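Surface presentation of antigens protein SpaO (Salmonella typhimurium, PDB 4YX7) takes part in the type III secretory pathway that presents the surface determinants Salmonella needs to enter mammalian cells. Local coordinates at residues A[11-16]-A[43-48]. Sequence-based numbering, arbitrary orientation.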
loop_
_atom_site.group_PDB
_atom_site.type_symbol
_atom_site.label_atom_id
_atom_site.label_comp_id
_atom_site.label_asym_id
_atom_site.label_seq_id
_atom_site.Cartn_x
_atom_site.Cartn_y
_atom_site.Cartn_z
ATOM N N PRO A 11 -26.963 8.927 -3.983
ATOM C CA PRO A 11 -25.864 8.549 -3.093
ATOM C C PRO A 11 -25.078 7.362 -3.622
ATOM O O PRO A 11 -25.585 6.245 -3.562
ATOM C CB PRO A 11 -26.590 8.180 -1.797
ATOM C CG PRO A 11 -27.882 7.649 -2.258
ATOM C CD PRO A 11 -28.250 8.392 -3.514
ATOM N N LEU A 12 -23.861 7.575 -4.115
ATOM C CA LEU A 12 -23.097 6.451 -4.644
ATOM C C LEU A 12 -22.118 5.889 -3.618
ATOM O O LEU A 12 -21.538 6.624 -2.827
ATOM C CB LEU A 12 -22.350 6.856 -5.909
ATOM C CG LEU A 12 -23.165 7.500 -7.027
ATOM C CD1 LEU A 12 -22.276 7.764 -8.206
ATOM C CD2 LEU A 12 -24.328 6.629 -7.428
ATOM N N ARG A 13 -21.970 4.570 -3.621
ATOM C CA ARG A 13 -20.986 3.891 -2.792
ATOM C C ARG A 13 -20.037 3.171 -3.718
ATOM O O ARG A 13 -20.473 2.433 -4.603
ATOM C CB ARG A 13 -21.643 2.897 -1.836
ATOM C CG ARG A 13 -22.752 3.480 -0.996
ATOM C CD ARG A 13 -23.160 2.501 0.071
ATOM N NE ARG A 13 -23.415 1.185 -0.499
ATOM C CZ ARG A 13 -24.543 0.860 -1.118
ATOM N NH1 ARG A 13 -25.508 1.762 -1.242
ATOM N NH2 ARG A 13 -24.713 -0.362 -1.616
ATOM N N PHE A 14 -18.745 3.400 -3.539
ATOM C CA PHE A 14 -17.756 2.705 -4.340
ATOM C C PHE A 14 -17.212 1.536 -3.539
ATOM O O PHE A 14 -16.390 1.689 -2.650
ATOM C CB PHE A 14 -16.661 3.675 -4.795
ATOM C CG PHE A 14 -17.178 4.755 -5.722
ATOM C CD1 PHE A 14 -17.711 5.939 -5.209
ATOM C CD2 PHE A 14 -17.176 4.572 -7.090
ATOM C CE1 PHE A 14 -18.210 6.923 -6.044
ATOM C CE2 PHE A 14 -17.664 5.554 -7.926
ATOM C CZ PHE A 14 -18.179 6.733 -7.400
ATOM N N VAL A 15 -17.717 0.358 -3.869
ATOM C CA VAL A 15 -17.466 -0.845 -3.103
ATOM C C VAL A 15 -16.260 -1.619 -3.635
ATOM O O VAL A 15 -16.227 -1.999 -4.802
ATOM C CB VAL A 15 -18.710 -1.750 -3.123
ATOM C CG1 VAL A 15 -18.522 -2.933 -2.210
ATOM C CG2 VAL A 15 -19.935 -0.949 -2.732
ATOM N N ILE A 16 -15.280 -1.856 -2.768
ATOM C CA ILE A 16 -14.075 -2.605 -3.128
ATOM C C ILE A 16 -14.107 -4.055 -2.649
ATOM O O ILE A 16 -13.176 -4.817 -2.896
ATOM C CB ILE A 16 -12.806 -1.951 -2.559
ATOM C CG1 ILE A 16 -12.864 -1.926 -1.028
ATOM C CG2 ILE A 16 -12.620 -0.557 -3.141
ATOM C CD1 ILE A 16 -11.641 -1.355 -0.376
ATOM N N GLU A 43 -17.290 -2.157 -7.570
ATOM C CA GLU A 43 -18.590 -1.805 -8.132
ATOM C C GLU A 43 -19.104 -0.465 -7.631
ATOM O O GLU A 43 -18.859 -0.080 -6.495
ATOM C CB GLU A 43 -19.633 -2.874 -7.798
ATOM C CG GLU A 43 -19.267 -4.289 -8.139
ATOM C CD GLU A 43 -19.846 -5.259 -7.122
ATOM O OE1 GLU A 43 -19.871 -4.902 -5.923
ATOM O OE2 GLU A 43 -20.299 -6.359 -7.514
ATOM N N VAL A 44 -19.834 0.233 -8.491
ATOM C CA VAL A 44 -20.550 1.423 -8.078
ATOM C C VAL A 44 -21.972 1.022 -7.704
ATOM O O VAL A 44 -22.678 0.369 -8.473
ATOM C CB VAL A 44 -20.580 2.497 -9.173
ATOM C CG1 VAL A 44 -21.046 3.802 -8.589
ATOM C CG2 VAL A 44 -19.215 2.657 -9.797
ATOM N N TYR A 45 -22.372 1.396 -6.497
ATOM C CA TYR A 45 -23.710 1.123 -6.014
ATOM C C TYR A 45 -24.443 2.423 -5.726
ATOM O O TYR A 45 -23.850 3.403 -5.274
ATOM C CB TYR A 45 -23.669 0.258 -4.744
ATOM C CG TYR A 45 -23.650 -1.228 -4.991
ATOM C CD1 TYR A 45 -22.505 -1.859 -5.435
ATOM C CD2 TYR A 45 -24.782 -2.003 -4.769
ATOM C CE1 TYR A 45 -22.479 -3.219 -5.656
ATOM C CE2 TYR A 45 -24.768 -3.372 -4.994
ATOM C CZ TYR A 45 -23.607 -3.974 -5.435
ATOM O OH TYR A 45 -23.565 -5.337 -5.656
ATOM N N CYS A 46 -25.733 2.423 -6.029
ATOM C CA CYS A 46 -26.657 3.412 -5.519
ATOM C C CYS A 46 -27.761 2.636 -4.837
ATOM O O CYS A 46 -28.562 1.990 -5.499
ATOM C CB CYS A 46 -27.212 4.293 -6.635
ATOM S SG CYS A 46 -28.127 5.716 -6.033
ATOM N N TYR A 47 -27.785 2.679 -3.514
ATOM C CA TYR A 47 -28.623 1.772 -2.739
ATOM C C TYR A 47 -28.315 0.318 -3.143
ATOM O O TYR A 47 -27.155 -0.070 -3.212
ATOM C CB TYR A 47 -30.106 2.134 -2.921
ATOM C CG TYR A 47 -30.407 3.579 -2.546
ATOM C CD1 TYR A 47 -30.416 3.979 -1.218
ATOM C CD2 TYR A 47 -30.671 4.538 -3.513
ATOM C CE1 TYR A 47 -30.684 5.285 -0.862
ATOM C CE2 TYR A 47 -30.939 5.847 -3.163
ATOM C CZ TYR A 47 -30.944 6.208 -1.832
ATOM O OH TYR A 47 -31.207 7.502 -1.457
ATOM N N ALA A 48 -29.335 -0.476 -3.433
ATOM C CA ALA A 48 -29.114 -1.890 -3.746
ATOM C C ALA A 48 -28.845 -2.140 -5.237
ATOM O O ALA A 48 -28.684 -3.289 -5.658
ATOM C CB ALA A 48 -30.306 -2.721 -3.278
HETATM O O HOH W 1 -26.131 4.406 -1.879
#
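Residues 11-16 and 43-46 run antiparallel at 151°, joined by two hydrogen-bonded pairs, Arg-13 with Tyr-45 and Val-15 with Glu-43, each linked both ways between backbone N and O; Arg-13 N to Tyr-45 O measures 2.8 Å. Between them stands the non-hydrogen-bonded pair Phe-14 and Val-44. Here the Phe-14 ring lies alongside Val-44, with Phe-14 CE2 3.8 Å from Val-44 CG2. A branched residue suits this place: both methyls of Val-44 lie against the ring, and CG1 reaches on toward Leu-12 CD1. Leu-12 spreads its other methyl, CD2, to Cys-46 CB at 3.8 Å. Beyond them, Phe-54 meets the Phe-14 ring edge-to-face and Val-63 touches both Phe-14 and Val-44.

The face bearing Arg-13, Val-15, Glu-43 and Tyr-45 is more polar. A bend at chi3 (-50°) turns the Arg-13 guanidinium across Tyr-45, whose CB lies over one of its faces, 3.4 Å from NH2. Arg-13 NH2 and NH1 both hold Tyr-47 O, at 2.9 Å and 3.2 Å, with the oxygen near the guanidinium plane. Tyrosine suits position 45 because its CB and ring give apolar surface to the guanidinium and to Val-15 CG2, 3.8 Å from Tyr-45 CD1. Where the strands part, a water bridges Pro-11 O and Tyr-47 N, and the compact Pro-11 ring sets CG against Tyr-47 CZ.

Strand 9-22 is an edge strand of this all-strand piece of SpaO, a FliN/MopA/SpaO family member; a strand of another protein chain pairs with residues 11-15, consistent with the intertwined dimers of SPOA domains. Arginine's length spans to the turn after strand 39-46, while NE makes a salt bridge to an acidic side chain of that other chain, so one guanidinium ties turn to partner, its charge probably offset.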